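Local coordinates for protein SM80.1 Vicilin (Solanum melongena, PDB 5VF5) that probably serves as a seed storage protein of the 7S vicilin type, built from two cupin domains, and holds a copper(II) ion in the second, at residues 8-13 with 307-312; 12-17 with 318-323; 70-75 with 243-248; 230-235 with 344-349. All blocks are in the same frame, centred on the assembly; numbering follows the deposited sequence.

Interaction 1: 8-13 with 307-312; sequences ENVPYL and QKVRGN
Val10 and Val309 each carry CG1 opposite their own backbone N (chi1 173° and 178°), which turns these two methyls onto each other. Val10 CG1 lies 3.6 Å from Val309 CG1, and the two side chains meet at a slant. The other branch, Val10 CG2, is 4.1 Å from the carbonyl oxygen Arg310 O. Val309 CG1 has a second neighbour in the Tyr12 ring. It comes to the ring edge, near the ring plane, 4.2 Å from Tyr12 CD2. No hydrogen bond joins the two segments.

A type I beta turn from Val10 to Leu13 shapes the loop, with Leu13 N bonded to Val10 O at 3.1 Å. Val10, Tyr12 and Leu13 all start toward strand 307-313. That strand belongs to the second cupin domain and pairs antiparallel with strand 275-281, so the N-terminal loop packs on a sheet of that domain. Further along, Leu13 CD1 approaches Asn312 O at 4.4 Å.

The tyrosine ring continues past Val309 onto Met279 and Cys281 of strand 275-281. Cys281, His283 and His325 bind the copper(II) ion, and the nearest part of the Tyr12 side chain is about 3 Å from that metal.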
loop_
_atom_site.group_PDB
_atom_site.type_symbol
_atom_site.label_atom_id
_atom_site.label_comp_id
_atom_site.label_asym_id
_atom_site.label_seq_id
_atom_site.Cartn_x
_atom_site.Cartn_y
_atom_site.Cartn_z
ATOM N N GLU A 8 -14.563 -10.665 -11.422
ATOM C CA GLU A 8 -13.700 -10.217 -12.541
ATOM C C GLU A 8 -14.269 -9.020 -13.316
ATOM O O GLU A 8 -13.535 -8.404 -14.093
ATOM C CB GLU A 8 -13.401 -11.362 -13.531
ATOM N N ASN A 9 -15.560 -8.713 -13.126
ATOM C CA ASN A 9 -16.222 -7.543 -13.735
ATOM C C ASN A 9 -16.397 -6.317 -12.816
ATOM O O ASN A 9 -16.966 -5.334 -13.253
ATOM C CB ASN A 9 -17.591 -7.956 -14.273
ATOM C CG ASN A 9 -17.500 -9.028 -15.351
ATOM O OD1 ASN A 9 -16.531 -9.086 -16.126
ATOM N ND2 ASN A 9 -18.515 -9.883 -15.409
ATOM N N VAL A 10 -15.932 -6.384 -11.564
ATOM C CA VAL A 10 -15.911 -5.229 -10.634
ATOM C C VAL A 10 -14.564 -4.557 -10.834
ATOM O O VAL A 10 -13.536 -5.080 -10.362
ATOM C CB VAL A 10 -16.036 -5.682 -9.155
ATOM C CG1 VAL A 10 -15.834 -4.532 -8.169
ATOM C CG2 VAL A 10 -17.372 -6.360 -8.932
ATOM N N PRO A 11 -14.554 -3.389 -11.503
ATOM C CA PRO A 11 -13.301 -2.845 -11.966
ATOM C C PRO A 11 -12.406 -2.341 -10.849
ATOM O O PRO A 11 -11.213 -2.212 -11.078
ATOM C CB PRO A 11 -13.728 -1.674 -12.865
ATOM C CG PRO A 11 -15.076 -1.312 -12.404
ATOM C CD PRO A 11 -15.697 -2.634 -12.058
ATOM N N TYR A 12 -12.987 -2.093 -9.681
ATOM C CA TYR A 12 -12.232 -1.598 -8.556
ATOM C C TYR A 12 -11.522 -2.676 -7.758
ATOM O O TYR A 12 -10.704 -2.375 -6.891
ATOM C CB TYR A 12 -13.179 -0.854 -7.628
ATOM C CG TYR A 12 -13.965 0.249 -8.279
ATOM C CD1 TYR A 12 -13.338 1.282 -8.918
ATOM C CD2 TYR A 12 -15.344 0.231 -8.284
ATOM C CE1 TYR A 12 -14.060 2.292 -9.557
ATOM C CE2 TYR A 12 -16.067 1.237 -8.899
ATOM C CZ TYR A 12 -15.407 2.279 -9.499
ATOM O OH TYR A 12 -16.122 3.280 -10.129
ATOM N N LEU A 13 -11.854 -3.944 -7.975
ATOM C CA LEU A 13 -11.324 -5.069 -7.235
ATOM C C LEU A 13 -10.180 -5.691 -8.001
ATOM O O LEU A 13 -10.334 -6.011 -9.195
ATOM C CB LEU A 13 -12.430 -6.099 -7.064
ATOM C CG LEU A 13 -12.037 -7.429 -6.435
ATOM C CD1 LEU A 13 -11.585 -7.213 -5.007
ATOM C CD2 LEU A 13 -13.228 -8.372 -6.451
ATOM N N GLN A 307 -25.031 1.922 -8.441
ATOM C CA GLN A 307 -24.782 0.505 -8.615
ATOM C C GLN A 307 -24.312 -0.073 -7.308
ATOM O O GLN A 307 -23.505 0.511 -6.619
ATOM C CB GLN A 307 -23.709 0.279 -9.672
ATOM C CG GLN A 307 -23.513 -1.181 -10.093
ATOM C CD GLN A 307 -24.546 -1.660 -11.104
ATOM O OE1 GLN A 307 -25.667 -1.138 -11.188
ATOM N NE2 GLN A 307 -24.167 -2.664 -11.876
ATOM N N LYS A 308 -24.819 -1.249 -6.986
ATOM C CA LYS A 308 -24.389 -1.995 -5.825
ATOM C C LYS A 308 -23.123 -2.761 -6.166
ATOM O O LYS A 308 -23.208 -3.810 -6.816
ATOM C CB LYS A 308 -25.489 -2.981 -5.417
ATOM C CG LYS A 308 -26.813 -2.320 -5.074
ATOM C CD LYS A 308 -27.927 -3.329 -4.878
ATOM C CE LYS A 308 -29.076 -2.758 -4.051
ATOM N NZ LYS A 308 -29.744 -1.619 -4.718
ATOM N N VAL A 309 -21.962 -2.232 -5.774
ATOM C CA VAL A 309 -20.683 -2.818 -6.065
ATOM C C VAL A 309 -20.213 -3.590 -4.841
ATOM O O VAL A 309 -20.003 -3.027 -3.792
ATOM C CB VAL A 309 -19.646 -1.765 -6.500
ATOM C CG1 VAL A 309 -18.293 -2.383 -6.753
ATOM C CG2 VAL A 309 -20.127 -1.000 -7.730
ATOM N N ARG A 310 -20.145 -4.908 -4.948
ATOM C CA ARG A 310 -19.965 -5.781 -3.816
ATOM C C ARG A 310 -18.986 -6.879 -4.091
ATOM O O ARG A 310 -18.747 -7.275 -5.223
ATOM C CB ARG A 310 -21.269 -6.366 -3.355
ATOM C CG ARG A 310 -22.307 -5.321 -3.050
ATOM C CD ARG A 310 -23.604 -5.908 -2.664
ATOM N NE ARG A 310 -24.559 -4.866 -2.311
ATOM C CZ ARG A 310 -25.835 -5.123 -2.038
ATOM N NH1 ARG A 310 -26.287 -6.382 -2.078
ATOM N NH2 ARG A 310 -26.658 -4.146 -1.722
ATOM N N GLY A 311 -18.424 -7.382 -3.014
ATOM C CA GLY A 311 -17.534 -8.486 -3.076
ATOM C C GLY A 311 -16.996 -8.905 -1.747
ATOM O O GLY A 311 -17.404 -8.408 -0.683
ATOM N N ASN A 312 -16.036 -9.797 -1.841
ATOM C CA ASN A 312 -15.303 -10.289 -0.716
ATOM C C ASN A 312 -13.843 -10.034 -0.940
ATOM O O ASN A 312 -13.355 -10.052 -2.076
ATOM C CB ASN A 312 -15.664 -11.777 -0.500
ATOM C CG ASN A 312 -17.114 -11.896 0.032
ATOM O OD1 ASN A 312 -18.075 -11.877 -0.747
ATOM N ND2 ASN A 312 -17.269 -11.818 1.348
#

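Interaction 2: 12-17 with 318-323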
loop_
_atom_site.group_PDB
_atom_site.type_symbol
_atom_site.label_atom_id
_atom_site.label_comp_id
_atom_site.label_asym_id
_atom_site.label_seq_id
_atom_site.Cartn_x
_atom_site.Cartn_y
_atom_site.Cartn_z
ATOM N N TYR A 12 -12.987 -2.093 -9.681
ATOM C CA TYR A 12 -12.232 -1.598 -8.556
ATOM C C TYR A 12 -11.522 -2.676 -7.758
ATOM O O TYR A 12 -10.704 -2.375 -6.891
ATOM C CB TYR A 12 -13.179 -0.854 -7.628
ATOM C CG TYR A 12 -13.965 0.249 -8.279
ATOM C CD1 TYR A 12 -13.338 1.282 -8.918
ATOM C CD2 TYR A 12 -15.344 0.231 -8.284
ATOM C CE1 TYR A 12 -14.060 2.292 -9.557
ATOM C CE2 TYR A 12 -16.067 1.237 -8.899
ATOM C CZ TYR A 12 -15.407 2.279 -9.499
ATOM O OH TYR A 12 -16.122 3.280 -10.129
ATOM N N LEU A 13 -11.854 -3.944 -7.975
ATOM C CA LEU A 13 -11.324 -5.069 -7.235
ATOM C C LEU A 13 -10.180 -5.691 -8.001
ATOM O O LEU A 13 -10.334 -6.011 -9.195
ATOM C CB LEU A 13 -12.430 -6.099 -7.064
ATOM C CG LEU A 13 -12.037 -7.429 -6.435
ATOM C CD1 LEU A 13 -11.585 -7.213 -5.007
ATOM C CD2 LEU A 13 -13.228 -8.372 -6.451
ATOM N N PHE A 14 -9.052 -5.902 -7.324
ATOM C CA PHE A 14 -7.853 -6.494 -7.929
ATOM C C PHE A 14 -7.452 -7.635 -7.030
ATOM O O PHE A 14 -6.853 -7.454 -5.966
ATOM C CB PHE A 14 -6.721 -5.486 -8.060
ATOM C CG PHE A 14 -7.017 -4.338 -8.995
ATOM C CD1 PHE A 14 -7.812 -3.300 -8.618
ATOM C CD2 PHE A 14 -6.511 -4.334 -10.298
ATOM C CE1 PHE A 14 -8.132 -2.265 -9.498
ATOM C CE2 PHE A 14 -6.785 -3.284 -11.165
ATOM C CZ PHE A 14 -7.621 -2.255 -10.777
ATOM N N LYS A 15 -7.824 -8.838 -7.418
ATOM C CA LYS A 15 -7.488 -10.003 -6.644
ATOM C C LYS A 15 -5.954 -10.210 -6.561
ATOM O O LYS A 15 -5.208 -9.838 -7.477
ATOM C CB LYS A 15 -8.181 -11.227 -7.225
ATOM C CG LYS A 15 -9.700 -11.157 -7.094
ATOM C CD LYS A 15 -10.194 -11.325 -5.677
ATOM C CE LYS A 15 -9.848 -12.700 -5.184
ATOM N NZ LYS A 15 -10.284 -12.908 -3.780
ATOM N N SER A 16 -5.519 -10.870 -5.484
ATOM C CA SER A 16 -4.104 -11.066 -5.250
ATOM C C SER A 16 -3.376 -11.728 -6.428
ATOM O O SER A 16 -2.211 -11.392 -6.719
ATOM C CB SER A 16 -3.856 -11.809 -3.957
ATOM O OG SER A 16 -4.283 -13.146 -4.096
ATOM N N GLN A 17 -4.061 -12.626 -7.122
ATOM C CA GLN A 17 -3.456 -13.339 -8.246
ATOM C C GLN A 17 -3.090 -12.426 -9.403
ATOM O O GLN A 17 -2.330 -12.825 -10.275
ATOM C CB GLN A 17 -4.384 -14.457 -8.712
ATOM C CG GLN A 17 -4.410 -15.628 -7.733
ATOM N N VAL A 318 -6.625 -6.289 -3.383
ATOM C CA VAL A 318 -6.736 -4.836 -3.416
ATOM C C VAL A 318 -8.129 -4.376 -3.810
ATOM O O VAL A 318 -8.743 -4.919 -4.737
ATOM C CB VAL A 318 -5.666 -4.255 -4.360
ATOM C CG1 VAL A 318 -5.915 -2.805 -4.708
ATOM C CG2 VAL A 318 -4.287 -4.456 -3.753
ATOM N N LEU A 319 -8.626 -3.347 -3.127
ATOM C CA LEU A 319 -9.799 -2.636 -3.557
ATOM C C LEU A 319 -9.440 -1.177 -3.733
ATOM O O LEU A 319 -8.894 -0.581 -2.807
ATOM C CB LEU A 319 -10.924 -2.734 -2.543
ATOM C CG LEU A 319 -12.253 -2.116 -2.950
ATOM C CD1 LEU A 319 -12.910 -2.787 -4.148
ATOM C CD2 LEU A 319 -13.211 -2.105 -1.775
ATOM N N VAL A 320 -9.820 -0.586 -4.855
ATOM C CA VAL A 320 -9.679 0.840 -5.061
ATOM C C VAL A 320 -11.034 1.470 -4.676
ATOM O O VAL A 320 -12.073 1.091 -5.214
ATOM C CB VAL A 320 -9.301 1.175 -6.507
ATOM C CG1 VAL A 320 -9.324 2.677 -6.719
ATOM C CG2 VAL A 320 -7.946 0.564 -6.853
ATOM N N ILE A 321 -10.997 2.426 -3.761
ATOM C CA ILE A 321 -12.188 3.163 -3.370
ATOM C C ILE A 321 -12.059 4.562 -3.989
ATOM O O ILE A 321 -11.293 5.402 -3.442
ATOM C CB ILE A 321 -12.316 3.320 -1.832
ATOM C CG1 ILE A 321 -12.053 1.981 -1.082
ATOM C CG2 ILE A 321 -13.711 3.914 -1.530
ATOM C CD1 ILE A 321 -11.948 2.194 0.412
ATOM N N PRO A 322 -12.802 4.858 -5.063
ATOM C CA PRO A 322 -12.720 6.213 -5.602
ATOM C C PRO A 322 -13.256 7.246 -4.585
ATOM O O PRO A 322 -14.124 6.926 -3.753
ATOM C CB PRO A 322 -13.626 6.156 -6.833
ATOM C CG PRO A 322 -13.760 4.729 -7.141
ATOM C CD PRO A 322 -13.666 3.981 -5.864
ATOM N N ALA A 323 -12.769 8.484 -4.688
ATOM C CA ALA A 323 -13.231 9.527 -3.836
ATOM C C ALA A 323 -14.746 9.739 -3.959
ATOM O O ALA A 323 -15.354 9.536 -5.028
ATOM C CB ALA A 323 -12.522 10.829 -4.144
#
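Phe14 and Val318 form an antiparallel hydrogen-bonded pair in which both backbone N-H groups and both carbonyls are used. Phe14 N donates to Val318 O at 2.8 Å, and Val318 N donates to Phe14 O at the same length. One step along, Leu13 and Leu319 make the non-hydrogen-bonded pair. The third bond runs from Val320 N to Tyr12 O at 2.9 Å and is nearly straight (170° at the hydrogen). Tyr12 O also receives a CA-H contact from Leu319.

Val320 O is different. It is buried here and has no hydrogen-bonding partner in the model. The closest side-chain atom across the contact is Tyr12 CB, 3.3 Å from Val320 O, which is no hydrogen bond.

The Tyr12 ring is covered on one face by Pro322. Pro322 CD makes a CH-pi contact, 4.2 Å from the ring centroid, while Pro322 CG presses closer, 3.4 Å from Tyr12 CE1. With CG beside the backbone N (chi1 -55°), the tyrosine side chain reaches Pro322, and the two side chains cross at about a right angle. Phe14 CE1 touches Val320 CG2 at 3.9 Å. Lys15 NZ forms a salt bridge with Asp317, which also accepts a bond from Ser16 N.

Strand 13-14 is the outermost strand of its sheet within this chain. Strand 318-321 lies between it and strand 265-272, bonded to the latter through Leu319 with Val268 and Ile321 with Arg266. Leu319 and Ile321 also pack on strand 327-331.

Interaction 3: 70-75 with 243-248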
loop_
_atom_site.group_PDB
_atom_site.type_symbol
_atom_site.label_atom_id
_atom_site.label_comp_id
_atom_site.label_asym_id
_atom_site.label_seq_id
_atom_site.Cartn_x
_atom_site.Cartn_y
_atom_site.Cartn_z
ATOM N N GLU A 70 8.913 7.247 -7.494
ATOM C CA GLU A 70 8.925 7.697 -6.114
ATOM C C GLU A 70 8.054 6.731 -5.306
ATOM O O GLU A 70 6.924 6.471 -5.717
ATOM C CB GLU A 70 8.291 9.105 -6.099
ATOM C CG GLU A 70 8.972 10.101 -7.029
ATOM C CD GLU A 70 10.361 10.444 -6.565
ATOM O OE1 GLU A 70 10.635 10.223 -5.384
ATOM O OE2 GLU A 70 11.164 10.903 -7.379
ATOM N N ALA A 71 8.526 6.240 -4.177
ATOM C CA ALA A 71 7.860 5.170 -3.479
ATOM C C ALA A 71 7.572 5.477 -2.037
ATOM O O ALA A 71 8.284 6.285 -1.402
ATOM C CB ALA A 71 8.634 3.854 -3.582
ATOM N N ILE A 72 6.606 4.772 -1.502
ATOM C CA ILE A 72 6.359 4.698 -0.068
ATOM C C ILE A 72 6.317 3.219 0.292
ATOM O O ILE A 72 5.547 2.456 -0.313
ATOM C CB ILE A 72 5.024 5.333 0.344
ATOM C CG1 ILE A 72 4.964 6.789 -0.096
ATOM C CG2 ILE A 72 4.847 5.196 1.834
ATOM C CD1 ILE A 72 3.628 7.420 0.137
ATOM N N PHE A 73 7.195 2.799 1.196
ATOM C CA PHE A 73 7.258 1.431 1.696
ATOM C C PHE A 73 6.516 1.377 3.021
ATOM O O PHE A 73 6.771 2.205 3.901
ATOM C CB PHE A 73 8.714 0.971 1.930
ATOM C CG PHE A 73 9.505 0.560 0.732
ATOM C CD1 PHE A 73 9.244 1.010 -0.549
ATOM C CD2 PHE A 73 10.575 -0.306 0.906
ATOM C CE1 PHE A 73 10.006 0.590 -1.613
ATOM C CE2 PHE A 73 11.338 -0.720 -0.166
ATOM C CZ PHE A 73 11.059 -0.252 -1.422
ATOM N N VAL A 74 5.679 0.385 3.219
ATOM C CA VAL A 74 4.984 0.140 4.467
ATOM C C VAL A 74 5.221 -1.288 4.889
ATOM O O VAL A 74 4.889 -2.233 4.176
ATOM C CB VAL A 74 3.483 0.406 4.342
ATOM C CG1 VAL A 74 2.759 0.208 5.682
ATOM C CG2 VAL A 74 3.222 1.777 3.788
ATOM N N VAL A 75 5.836 -1.492 6.054
ATOM C CA VAL A 75 6.084 -2.849 6.523
ATOM C C VAL A 75 4.821 -3.451 7.123
ATOM O O VAL A 75 4.259 -2.930 8.086
ATOM C CB VAL A 75 7.221 -2.902 7.546
ATOM C CG1 VAL A 75 7.490 -4.317 7.979
ATOM C CG2 VAL A 75 8.465 -2.301 6.948
ATOM N N ALA A 243 0.297 11.931 -0.734
ATOM C CA ALA A 243 -0.175 10.607 -0.351
ATOM C C ALA A 243 -0.393 10.490 1.152
ATOM O O ALA A 243 0.247 11.181 1.944
ATOM C CB ALA A 243 0.770 9.535 -0.852
ATOM N N ALA A 244 -1.254 9.576 1.540
ATOM C CA ALA A 244 -1.440 9.173 2.905
ATOM C C ALA A 244 -1.238 7.687 3.033
ATOM O O ALA A 244 -1.409 6.928 2.050
ATOM C CB ALA A 244 -2.817 9.525 3.382
ATOM N N VAL A 245 -0.971 7.248 4.250
ATOM C CA VAL A 245 -0.937 5.825 4.566
ATOM C C VAL A 245 -1.887 5.590 5.724
ATOM O O VAL A 245 -1.695 6.158 6.799
ATOM C CB VAL A 245 0.466 5.291 4.923
ATOM C CG1 VAL A 245 0.387 3.818 5.209
ATOM C CG2 VAL A 245 1.461 5.667 3.842
ATOM N N ALA A 246 -2.902 4.772 5.502
ATOM C CA ALA A 246 -3.946 4.534 6.453
ATOM C C ALA A 246 -3.830 3.072 6.907
ATOM O O ALA A 246 -3.565 2.151 6.122
ATOM C CB ALA A 246 -5.313 4.800 5.865
ATOM N N PHE A 247 -4.106 2.865 8.180
ATOM C CA PHE A 247 -4.175 1.556 8.790
ATOM C C PHE A 247 -5.559 1.373 9.406
ATOM O O PHE A 247 -5.963 2.169 10.260
ATOM C CB PHE A 247 -3.121 1.463 9.893
ATOM C CG PHE A 247 -1.718 1.730 9.414
ATOM C CD1 PHE A 247 -1.223 3.017 9.323
ATOM C CD2 PHE A 247 -0.924 0.668 8.991
ATOM C CE1 PHE A 247 0.076 3.244 8.893
ATOM C CE2 PHE A 247 0.394 0.873 8.583
ATOM C CZ PHE A 247 0.879 2.178 8.501
ATOM N N MET A 248 -6.302 0.375 8.934
ATOM C CA MET A 248 -7.640 0.129 9.466
ATOM C C MET A 248 -7.691 -1.293 9.939
ATOM O O MET A 248 -7.330 -2.206 9.203
ATOM C CB MET A 248 -8.739 0.426 8.440
ATOM C CG MET A 248 -10.146 0.256 8.984
ATOM S SD MET A 248 -11.365 1.082 7.968
ATOM C CE MET A 248 -11.397 -0.110 6.655
#
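Glu70 OE1 is gripped by two donors, a salt bridge from Arg102 and a hydrogen bond from Gly105 N. Arg102 also bonds to Ala71 O, so the start of strand 69-77 is tied to its neighbour strand 100-103. Just beyond this polar end the strand turns Ile72 and Val74 onto Ala243, Val245 and Phe247. This contact is wholly apolar, with no hydrogen bond across it.

Val245 lies between the two aliphatic residues and offers one methyl to each. Its CG1, opposite the backbone N (chi1 -179°), puts Val245 CG1 3.8 Å from Val74 CG2. On the other branch, Val245 CG2 meets Ile72 CG2 at 4.0 Å. In both pairs the side chains run antiparallel, one alongside the other.

Ile72 uses its longer arm as well. The arm is extended (chi2 173°), and Ile72 CD1 arrives at Ala243 CB at 3.7 Å. At the other end, Val74 CG1 touches the Phe247 ring, 3.8 Å from Phe247 CE2. Val74 and Phe247 reach toward each other from their two sheets.

Segments 70-75 and 243-248 run nearly parallel, 13° apart, with axes 9.6 Å apart at closest approach. That spacing is of sheets packed face to face, not of paired strands. Phe342 of strand 337-344 touches Ile72, Val74 and Val245, and Leu238 and Leu241 pack against Ile72.

Strand 69-77 belongs to the first cupin domain and strand 243-250 to the second. Their contact is part of the apolar interface between the two cupin domains, as expected of the bicupin fold of vicilins.

Interaction 4: 230-235 with 344-349; sequences ASPERF and INAMFN
A type II beta turn from Ala346 to Asn349 is held by a carboxylate from a neighbouring loop. Phe348, the third residue of the turn, has positive phi, and its N-H belongs to the central peptide. Phe348 N donates to Glu233 OE2 at 2.8 Å. The donor stands 37° out of the carboxylate plane. The same oxygen forms a salt bridge with Arg350, so it has two partners.

The other oxygen, Glu233 OE1, works through a water. The water donates to Glu233 OE1 at 2.9 Å and to Ala346 O at 2.6 Å. Ala346 O also accepts the turn's own bond from Asn349 N.

The glutamate is bent at chi2 (91°), which brings its carboxylate across the methionine. Glu233 CD lies only 3.3 Å from Met347 SD, and the two side chains meet at an angle. Beside them Pro232 packs on the turn, with Pro232 CD 3.8 Å from Ala346 CB. Pro232 CG is 4.1 Å from Met347 SD. Within its own loop, Ser231 OG accepts from Arg234 N at 3.2 Å, an ST motif. Met347 N is hydrogen-bonded to Asp242 OD1.

One loop leads from strand 225-230 to strand 243-250, and the other follows strand 337-344. These three strands are adjacent in one sheet, so the contact joins two loops at one end of the second cupin domain's beta barrel.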
loop_
_atom_site.group_PDB
_atom_site.type_symbol
_atom_site.label_atom_id
_atom_site.label_comp_id
_atom_site.label_asym_id
_atom_site.label_seq_id
_atom_site.Cartn_x
_atom_site.Cartn_y
_atom_site.Cartn_z
ATOM N N ALA A 230 -1.332 8.347 8.528
ATOM C CA ALA A 230 -0.254 9.268 8.302
ATOM C C ALA A 230 -0.640 10.134 7.110
ATOM O O ALA A 230 -0.688 9.647 5.977
ATOM C CB ALA A 230 1.031 8.496 8.038
ATOM N N SER A 231 -0.935 11.402 7.392
ATOM C CA SER A 231 -1.386 12.378 6.407
ATOM C C SER A 231 -0.248 13.277 5.994
ATOM O O SER A 231 0.673 13.534 6.800
ATOM C CB SER A 231 -2.465 13.296 7.000
ATOM O OG SER A 231 -1.909 14.191 7.980
ATOM N N PRO A 232 -0.299 13.805 4.766
ATOM C CA PRO A 232 0.708 14.791 4.372
ATOM C C PRO A 232 0.616 16.090 5.156
ATOM O O PRO A 232 1.578 16.834 5.177
ATOM C CB PRO A 232 0.451 14.986 2.875
ATOM C CG PRO A 232 -0.991 14.633 2.709
ATOM C CD PRO A 232 -1.257 13.561 3.679
ATOM N N GLU A 233 -0.534 16.375 5.778
ATOM C CA GLU A 233 -0.629 17.553 6.651
ATOM C C GLU A 233 0.407 17.445 7.760
ATOM O O GLU A 233 1.034 18.433 8.128
ATOM C CB GLU A 233 -2.032 17.652 7.259
ATOM C CG GLU A 233 -3.111 18.241 6.371
ATOM C CD GLU A 233 -3.872 17.230 5.540
ATOM O OE1 GLU A 233 -3.315 16.112 5.301
ATOM O OE2 GLU A 233 -5.014 17.560 5.115
ATOM N N ARG A 234 0.536 16.254 8.330
ATOM C CA ARG A 234 1.460 15.995 9.423
ATOM C C ARG A 234 2.876 15.601 9.046
ATOM O O ARG A 234 3.825 15.974 9.731
ATOM C CB ARG A 234 0.843 14.941 10.337
ATOM C CG ARG A 234 1.716 14.520 11.489
ATOM C CD ARG A 234 0.988 13.644 12.463
ATOM N NE ARG A 234 1.914 13.149 13.464
ATOM C CZ ARG A 234 1.711 12.072 14.221
ATOM N NH1 ARG A 234 0.583 11.374 14.145
ATOM N NH2 ARG A 234 2.648 11.706 15.090
ATOM N N PHE A 235 3.007 14.807 7.989
ATOM C CA PHE A 235 4.258 14.193 7.608
ATOM C C PHE A 235 4.740 14.802 6.321
ATOM O O PHE A 235 4.245 14.457 5.228
ATOM C CB PHE A 235 4.067 12.685 7.478
ATOM C CG PHE A 235 3.874 12.018 8.804
ATOM C CD1 PHE A 235 4.963 11.715 9.619
ATOM C CD2 PHE A 235 2.618 11.756 9.266
ATOM C CE1 PHE A 235 4.767 11.143 10.864
ATOM C CE2 PHE A 235 2.409 11.158 10.492
ATOM C CZ PHE A 235 3.488 10.845 11.291
ATOM N N ILE A 344 -4.384 8.661 -2.341
ATOM C CA ILE A 344 -3.893 9.479 -3.430
ATOM C C ILE A 344 -4.724 10.781 -3.347
ATOM O O ILE A 344 -5.909 10.723 -2.947
ATOM C CB ILE A 344 -4.065 8.690 -4.759
ATOM C CG1 ILE A 344 -3.090 7.448 -4.725
ATOM C CG2 ILE A 344 -3.800 9.600 -5.959
ATOM C CD1 ILE A 344 -3.375 6.418 -5.781
ATOM N N ASN A 345 -4.146 11.947 -3.685
ATOM C CA ASN A 345 -4.836 13.231 -3.523
ATOM C C ASN A 345 -5.218 13.424 -2.036
ATOM O O ASN A 345 -6.362 13.816 -1.720
ATOM C CB ASN A 345 -6.077 13.376 -4.435
ATOM C CG ASN A 345 -5.745 13.226 -5.906
ATOM O OD1 ASN A 345 -6.459 12.477 -6.635
ATOM N ND2 ASN A 345 -4.651 13.851 -6.339
ATOM N N ALA A 346 -4.256 13.173 -1.130
ATOM C CA ALA A 346 -4.600 13.047 0.275
ATOM C C ALA A 346 -4.771 14.373 1.042
ATOM O O ALA A 346 -5.605 14.424 1.955
ATOM C CB ALA A 346 -3.565 12.218 0.991
ATOM N N MET A 347 -4.021 15.421 0.690
ATOM C CA MET A 347 -4.142 16.641 1.444
ATOM C C MET A 347 -5.588 17.131 1.364
ATOM O O MET A 347 -6.198 17.156 0.284
ATOM C CB MET A 347 -3.237 17.750 0.909
ATOM C CG MET A 347 -3.180 18.903 1.866
ATOM S SD MET A 347 -1.975 18.634 3.172
ATOM C CE MET A 347 -0.513 19.168 2.357
ATOM N N PHE A 348 -6.096 17.543 2.520
ATOM C CA PHE A 348 -7.445 18.102 2.682
ATOM C C PHE A 348 -8.544 17.027 2.679
ATOM O O PHE A 348 -9.724 17.376 2.810
ATOM C CB PHE A 348 -7.753 19.233 1.661
ATOM C CG PHE A 348 -6.650 20.254 1.549
ATOM C CD1 PHE A 348 -6.239 20.915 2.666
ATOM C CD2 PHE A 348 -5.987 20.480 0.341
ATOM C CE1 PHE A 348 -5.203 21.866 2.615
ATOM C CE2 PHE A 348 -4.953 21.410 0.262
ATOM C CZ PHE A 348 -4.567 22.108 1.409
ATOM N N ASN A 349 -8.165 15.750 2.538
ATOM C CA ASN A 349 -9.166 14.680 2.620
ATOM C C ASN A 349 -9.787 14.587 4.004
ATOM O O ASN A 349 -9.078 14.660 5.030
ATOM C CB ASN A 349 -8.570 13.331 2.291
ATOM C CG ASN A 349 -9.642 12.234 2.208
ATOM O OD1 ASN A 349 -10.510 12.265 1.311
ATOM N ND2 ASN A 349 -9.605 11.273 3.165
HETATM O O HOH W 1 -4.983 13.946 4.463
#

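In the fold
Interactions 1 and 2 share Tyr12 and Leu13, and their centres are 8 Å apart. Together they fasten the N-terminal segment to two successive strands of the second cupin domain, beside the copper site. Interaction 3 joins the two cupin domains, and interaction 4 lies within the second; their centres are 11 Å apart. They touch directly: Ala230 N is 2.8 Å from Val245 O, a probable hydrogen bond, and Pro232 CD packs on Ala243 O at 3.3 Å. Interactions 2 and 3 reach the same seven-stranded sheet, with centres 16 Å apart and nearest atoms about 7 Å apart. Interactions 1 and 4 are the farthest pair, 27 Å between centres.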